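Local coordinates for HupZ (Streptococcus sp. 'group A', PDB 5ESC), which probably degrades heme as a homodimeric split-barrel enzyme of the pyridoxamine 5'-phosphate oxidase family, at residues 14-19 and 28-33; 80-85 and 109-114. One frame throughout, in Å; residues are numbered along the deposited sequence.

Both interactions pair antiparallel strands of one sheet, yet they share no strand. Interaction 1 joins 15-20 to 26-31, the hairpin at one border of the sheet within the chain. Interaction 2 joins 73-84 to 106-117, further along the sheet. Their centres lie 14 Å apart and their nearest atoms about 7 Å, without touching. Interaction 1 is the more apolar: M16, A18 and I28 share a face with P30 and pack on the second subunit, as does L14 beside them. No other chain of the assembly touches interaction 2. A81 and I110 are buried on one face; the other mixes buried I109 with the partly exposed H111 and E82, and side-chain hydrogen bonds join H111, E82 and Q84.

Interaction 1. Residues 14-19 and 28-33; sequences LAMVAT and IGPKRS
The N-H of V17 reaches the O of G29 at 2.8 Å, the shortest hydrogen bond of this pair. G29 N answers to V17 O at 3.0 Å, which makes V17 and G29 an antiparallel hydrogen-bonded pair. The same V17 O also receives a CA-H...O contact from I28 CA at 3.3 Å. K31 N bonds to A15 O at 3.0 Å. A water bridges A15 N and, less surely, K31 O. The two strands form a beta hairpin at one border of the split-barrel sheet within the chain.

M16 and P30 are a non-hydrogen-bonded pair on the face that also carries A18 and I28. The M16 chain bends at chi2 (-73°) and again at chi3. This folds the thioether back across the neighbouring strand. SD lies 3.8 Å from P30 CB, and CE lies 3.6 Å from P30 N. L14 runs alongside the proline, with CD2 against CB, while its CD1 sits 3.6 Å from R32 CA. On this face A65 of the second subunit packs on M16, and I28 of that subunit packs on I28. V17 and K31 use the other face: V17 CG2 touches K31 CG at 3.8 Å, near T52 of helix 51-59.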
loop_
_atom_site.group_PDB
_atom_site.type_symbol
_atom_site.label_atom_id
_atom_site.label_comp_id
_atom_site.label_asym_id
_atom_site.label_seq_id
_atom_site.Cartn_x
_atom_site.Cartn_y
_atom_site.Cartn_z
ATOM N N LEU A 14 8.606 -2.540 6.068
ATOM C CA LEU A 14 8.557 -2.433 4.633
ATOM C C LEU A 14 7.699 -1.243 4.158
ATOM O O LEU A 14 6.466 -1.161 4.458
ATOM C CB LEU A 14 7.935 -3.696 4.052
ATOM C CG LEU A 14 7.975 -3.907 2.553
ATOM C CD1 LEU A 14 9.394 -3.633 2.098
ATOM C CD2 LEU A 14 7.582 -5.317 2.151
ATOM N N ALA A 15 8.304 -0.404 3.336
ATOM C CA ALA A 15 7.600 0.734 2.678
ATOM C C ALA A 15 6.624 0.177 1.685
ATOM O O ALA A 15 7.009 -0.585 0.789
ATOM C CB ALA A 15 8.603 1.611 1.971
ATOM N N MET A 16 5.365 0.444 1.874
ATOM C CA MET A 16 4.396 0.157 0.830
ATOM C C MET A 16 4.025 1.462 0.120
ATOM O O MET A 16 3.616 2.512 0.775
ATOM C CB MET A 16 3.163 -0.589 1.406
ATOM C CG MET A 16 3.545 -1.891 2.098
ATOM S SD MET A 16 4.027 -3.166 0.922
ATOM C CE MET A 16 2.908 -2.950 -0.439
ATOM N N VAL A 17 4.101 1.426 -1.205
ATOM C CA VAL A 17 3.984 2.635 -2.047
ATOM C C VAL A 17 2.818 2.603 -2.944
ATOM O O VAL A 17 2.646 1.666 -3.718
ATOM C CB VAL A 17 5.269 2.872 -2.895
ATOM C CG1 VAL A 17 5.070 4.092 -3.821
ATOM C CG2 VAL A 17 6.518 2.925 -1.970
ATOM N N ALA A 18 1.971 3.635 -2.870
ATOM C CA ALA A 18 0.878 3.787 -3.740
ATOM C C ALA A 18 1.041 4.954 -4.734
ATOM O O ALA A 18 1.396 6.096 -4.305
ATOM C CB ALA A 18 -0.430 4.019 -2.921
ATOM N N THR A 19 0.699 4.745 -5.996
ATOM C CA THR A 19 0.793 5.805 -7.026
ATOM C C THR A 19 -0.474 5.673 -7.859
ATOM O O THR A 19 -1.305 4.777 -7.588
ATOM C CB THR A 19 2.068 5.601 -7.883
ATOM O OG1 THR A 19 2.065 4.262 -8.419
ATOM C CG2 THR A 19 3.376 5.898 -7.081
ATOM N N ILE A 28 -0.082 -0.306 -6.235
ATOM C CA ILE A 28 0.490 -0.546 -4.982
ATOM C C ILE A 28 1.646 -1.517 -5.146
ATOM O O ILE A 28 1.534 -2.459 -5.946
ATOM C CB ILE A 28 -0.587 -1.074 -3.966
ATOM C CG1 ILE A 28 0.010 -0.949 -2.573
ATOM C CG2 ILE A 28 -1.079 -2.499 -4.286
ATOM C CD1 ILE A 28 -1.006 -1.152 -1.456
ATOM N N GLY A 29 2.748 -1.264 -4.481
ATOM C CA GLY A 29 3.833 -2.218 -4.434
ATOM C C GLY A 29 4.847 -1.884 -3.327
ATOM O O GLY A 29 4.905 -0.719 -2.888
ATOM N N PRO A 30 5.612 -2.886 -2.855
ATOM C CA PRO A 30 6.612 -2.712 -1.815
ATOM C C PRO A 30 7.924 -2.091 -2.401
ATOM O O PRO A 30 8.283 -2.344 -3.571
ATOM C CB PRO A 30 6.903 -4.172 -1.392
ATOM C CG PRO A 30 6.686 -4.957 -2.649
ATOM C CD PRO A 30 5.593 -4.269 -3.378
ATOM N N LYS A 31 8.662 -1.307 -1.606
ATOM C CA LYS A 31 9.981 -0.822 -2.008
ATOM C C LYS A 31 10.882 -1.049 -0.822
ATOM O O LYS A 31 10.980 -0.188 0.103
ATOM C CB LYS A 31 9.954 0.671 -2.466
ATOM C CG LYS A 31 9.234 1.009 -3.781
ATOM C CD LYS A 31 9.872 0.296 -4.976
ATOM C CE LYS A 31 9.149 0.514 -6.295
ATOM N NZ LYS A 31 10.061 -0.078 -7.364
ATOM N N ARG A 32 11.604 -2.163 -0.800
ATOM C CA ARG A 32 12.365 -2.447 0.369
ATOM C C ARG A 32 13.582 -1.524 0.579
ATOM O O ARG A 32 14.125 -1.539 1.630
ATOM C CB ARG A 32 12.816 -3.910 0.380
ATOM C CG ARG A 32 13.674 -4.294 -0.742
ATOM C CD ARG A 32 13.914 -5.816 -0.615
ATOM N NE ARG A 32 15.029 -6.205 -1.484
ATOM C CZ ARG A 32 16.326 -6.220 -1.131
ATOM N NH1 ARG A 32 16.739 -5.913 0.117
ATOM N NH2 ARG A 32 17.229 -6.574 -2.038
ATOM N N SER A 33 14.038 -0.791 -0.434
ATOM C CA SER A 33 15.214 0.092 -0.287
ATOM C C SER A 33 14.766 1.517 0.115
ATOM O O SER A 33 15.579 2.421 0.159
ATOM C CB SER A 33 15.929 0.278 -1.590
ATOM O OG SER A 33 15.110 0.771 -2.653
HETATM O O HOH W 1 11.138 -0.584 3.163
#

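Interaction 2. Residues 80-85 and 109-114; sequences TAEIQT and IIHVER
H111 and T80 face each other as an antiparallel hydrogen-bonded pair, in the split-barrel sheet of this family. The H111 side chain can be followed outward. Its CB lies 3.4 Å from T80 O and near T80 CG2. CG is turned anti to the carbonyl carbon (chi1 -56°), which lays the imidazole along the strand pair toward E82. CD2 passes T80 O, which sits at the ring edge. At the tip, NE2 donates to E82 OE1 at 2.8 Å. The bond is nearly straight, with an N-H...O angle of 163°. The acceptor is in the ring plane, and OE1 uses its anti lone pair. Carboxylate and ring planes are turned 44° apart.

E82 reaches the ring because its CG stands between the backbone N and carbonyl carbon, with the chain extended beyond. Its other oxygen, OE2, takes a bond from Q84 NE2 that comes from above the carboxylate plane. Each carboxylate oxygen thus has its own donor. The Q84 amide in turn lies across the end of I109, whose CD1 is 3.6 Å from Q84 CD.

Four backbone bonds join T80 with H111 and E82 with I109. Between these pairs, A81 and I110 turn their side chains to the opposite face, where I62 of strand 61-68 packs on both. A81 CB meets I110 CG1 at 4.0 Å. Further on, E113 and R114 both face V78, a classic beta bulge. E113 leans across T80 there, while its OE1 pairs with R114 NH1 at 3.3 Å. Its OE2 lies 3.8 Å from T80 CG2.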
loop_
_atom_site.group_PDB
_atom_site.type_symbol
_atom_site.label_atom_id
_atom_site.label_comp_id
_atom_site.label_asym_id
_atom_site.label_seq_id
_atom_site.Cartn_x
_atom_site.Cartn_y
_atom_site.Cartn_z
ATOM N N THR A 80 5.237 14.404 -3.440
ATOM C CA THR A 80 5.463 14.359 -4.849
ATOM C C THR A 80 6.859 13.755 -5.087
ATOM O O THR A 80 7.755 14.014 -4.304
ATOM C CB THR A 80 5.355 15.766 -5.495
ATOM O OG1 THR A 80 5.317 15.609 -6.915
ATOM C CG2 THR A 80 6.539 16.702 -5.150
ATOM N N ALA A 81 6.981 12.948 -6.127
ATOM C CA ALA A 81 8.176 12.194 -6.438
ATOM C C ALA A 81 8.734 12.446 -7.808
ATOM O O ALA A 81 7.997 12.924 -8.714
ATOM C CB ALA A 81 7.925 10.700 -6.233
ATOM N N GLU A 82 10.021 12.144 -7.995
ATOM C CA GLU A 82 10.668 12.289 -9.280
ATOM C C GLU A 82 11.638 11.155 -9.389
ATOM O O GLU A 82 12.042 10.582 -8.378
ATOM C CB GLU A 82 11.471 13.614 -9.402
ATOM C CG GLU A 82 12.218 14.089 -8.182
ATOM C CD GLU A 82 13.100 15.338 -8.434
ATOM O OE1 GLU A 82 13.353 16.085 -7.436
ATOM O OE2 GLU A 82 13.533 15.571 -9.633
ATOM N N ILE A 83 12.048 10.880 -10.607
ATOM C CA ILE A 83 13.003 9.827 -10.896
ATOM C C ILE A 83 14.233 10.540 -11.495
ATOM O O ILE A 83 14.056 11.426 -12.331
ATOM C CB ILE A 83 12.438 8.832 -11.923
ATOM C CG1 ILE A 83 11.207 8.174 -11.396
ATOM C CG2 ILE A 83 13.486 7.788 -12.323
ATOM C CD1 ILE A 83 11.434 7.146 -10.266
ATOM N N GLN A 84 15.455 10.211 -11.044
ATOM C CA GLN A 84 16.659 10.763 -11.561
ATOM C C GLN A 84 17.593 9.596 -11.972
ATOM O O GLN A 84 17.613 8.521 -11.337
ATOM C CB GLN A 84 17.353 11.755 -10.656
ATOM C CG GLN A 84 16.524 13.049 -10.417
ATOM C CD GLN A 84 17.216 14.042 -9.537
ATOM O OE1 GLN A 84 18.340 13.833 -9.170
ATOM N NE2 GLN A 84 16.537 15.095 -9.160
ATOM N N THR A 85 18.371 9.841 -12.999
ATOM C CA THR A 85 19.311 8.806 -13.472
ATOM C C THR A 85 20.786 9.266 -13.435
ATOM O O THR A 85 21.679 8.557 -13.882
ATOM C CB THR A 85 18.900 8.383 -14.866
ATOM O OG1 THR A 85 18.913 9.526 -15.725
ATOM C CG2 THR A 85 17.493 7.693 -14.904
ATOM N N ILE A 109 12.929 9.817 -5.740
ATOM C CA ILE A 109 13.201 10.758 -4.691
ATOM C C ILE A 109 11.826 11.289 -4.286
ATOM O O ILE A 109 11.109 11.749 -5.203
ATOM C CB ILE A 109 13.978 11.883 -5.221
ATOM C CG1 ILE A 109 15.400 11.466 -5.581
ATOM C CG2 ILE A 109 14.223 12.966 -4.115
ATOM C CD1 ILE A 109 15.723 12.138 -6.871
ATOM N N ILE A 110 11.445 11.203 -3.022
ATOM C CA ILE A 110 10.084 11.527 -2.631
ATOM C C ILE A 110 10.238 12.763 -1.765
ATOM O O ILE A 110 10.869 12.681 -0.752
ATOM C CB ILE A 110 9.429 10.418 -1.851
ATOM C CG1 ILE A 110 9.159 9.151 -2.706
ATOM C CG2 ILE A 110 8.075 10.763 -1.286
ATOM C CD1 ILE A 110 10.363 8.382 -3.115
ATOM N N HIS A 111 9.559 13.817 -2.152
ATOM C CA HIS A 111 9.483 15.084 -1.394
ATOM C C HIS A 111 8.237 15.043 -0.524
ATOM O O HIS A 111 7.114 15.138 -1.005
ATOM C CB HIS A 111 9.467 16.259 -2.361
ATOM C CG HIS A 111 10.635 16.264 -3.298
ATOM N ND1 HIS A 111 11.897 16.617 -2.903
ATOM C CD2 HIS A 111 10.740 15.931 -4.605
ATOM C CE1 HIS A 111 12.726 16.523 -3.917
ATOM N NE2 HIS A 111 12.056 16.095 -4.961
ATOM N N VAL A 112 8.456 14.847 0.750
ATOM C CA VAL A 112 7.405 14.670 1.682
ATOM C C VAL A 112 6.680 15.998 1.964
ATOM O O VAL A 112 7.311 17.012 2.273
ATOM C CB VAL A 112 7.894 14.024 2.970
ATOM C CG1 VAL A 112 6.791 14.058 4.031
ATOM C CG2 VAL A 112 8.303 12.604 2.714
ATOM N N GLU A 113 5.363 15.998 1.801
ATOM C CA GLU A 113 4.511 17.210 2.033
ATOM C C GLU A 113 3.661 17.134 3.271
ATOM O O GLU A 113 3.466 18.139 3.949
ATOM C CB GLU A 113 3.598 17.478 0.814
ATOM C CG GLU A 113 4.402 17.858 -0.427
ATOM C CD GLU A 113 3.588 17.942 -1.733
ATOM O OE1 GLU A 113 2.396 17.580 -1.853
ATOM O OE2 GLU A 113 4.172 18.405 -2.699
ATOM N N ARG A 114 3.129 15.965 3.551
ATOM C CA ARG A 114 2.391 15.709 4.782
ATOM C C ARG A 114 2.579 14.324 5.310
ATOM O O ARG A 114 2.960 13.402 4.550
ATOM C CB ARG A 114 0.927 16.010 4.629
ATOM C CG ARG A 114 0.407 16.065 3.263
ATOM C CD ARG A 114 -0.526 17.224 2.977
ATOM N NE ARG A 114 -1.507 16.668 2.051
ATOM C CZ ARG A 114 -1.315 16.410 0.744
ATOM N NH1 ARG A 114 -0.160 16.701 0.126
ATOM N NH2 ARG A 114 -2.315 15.858 0.047
#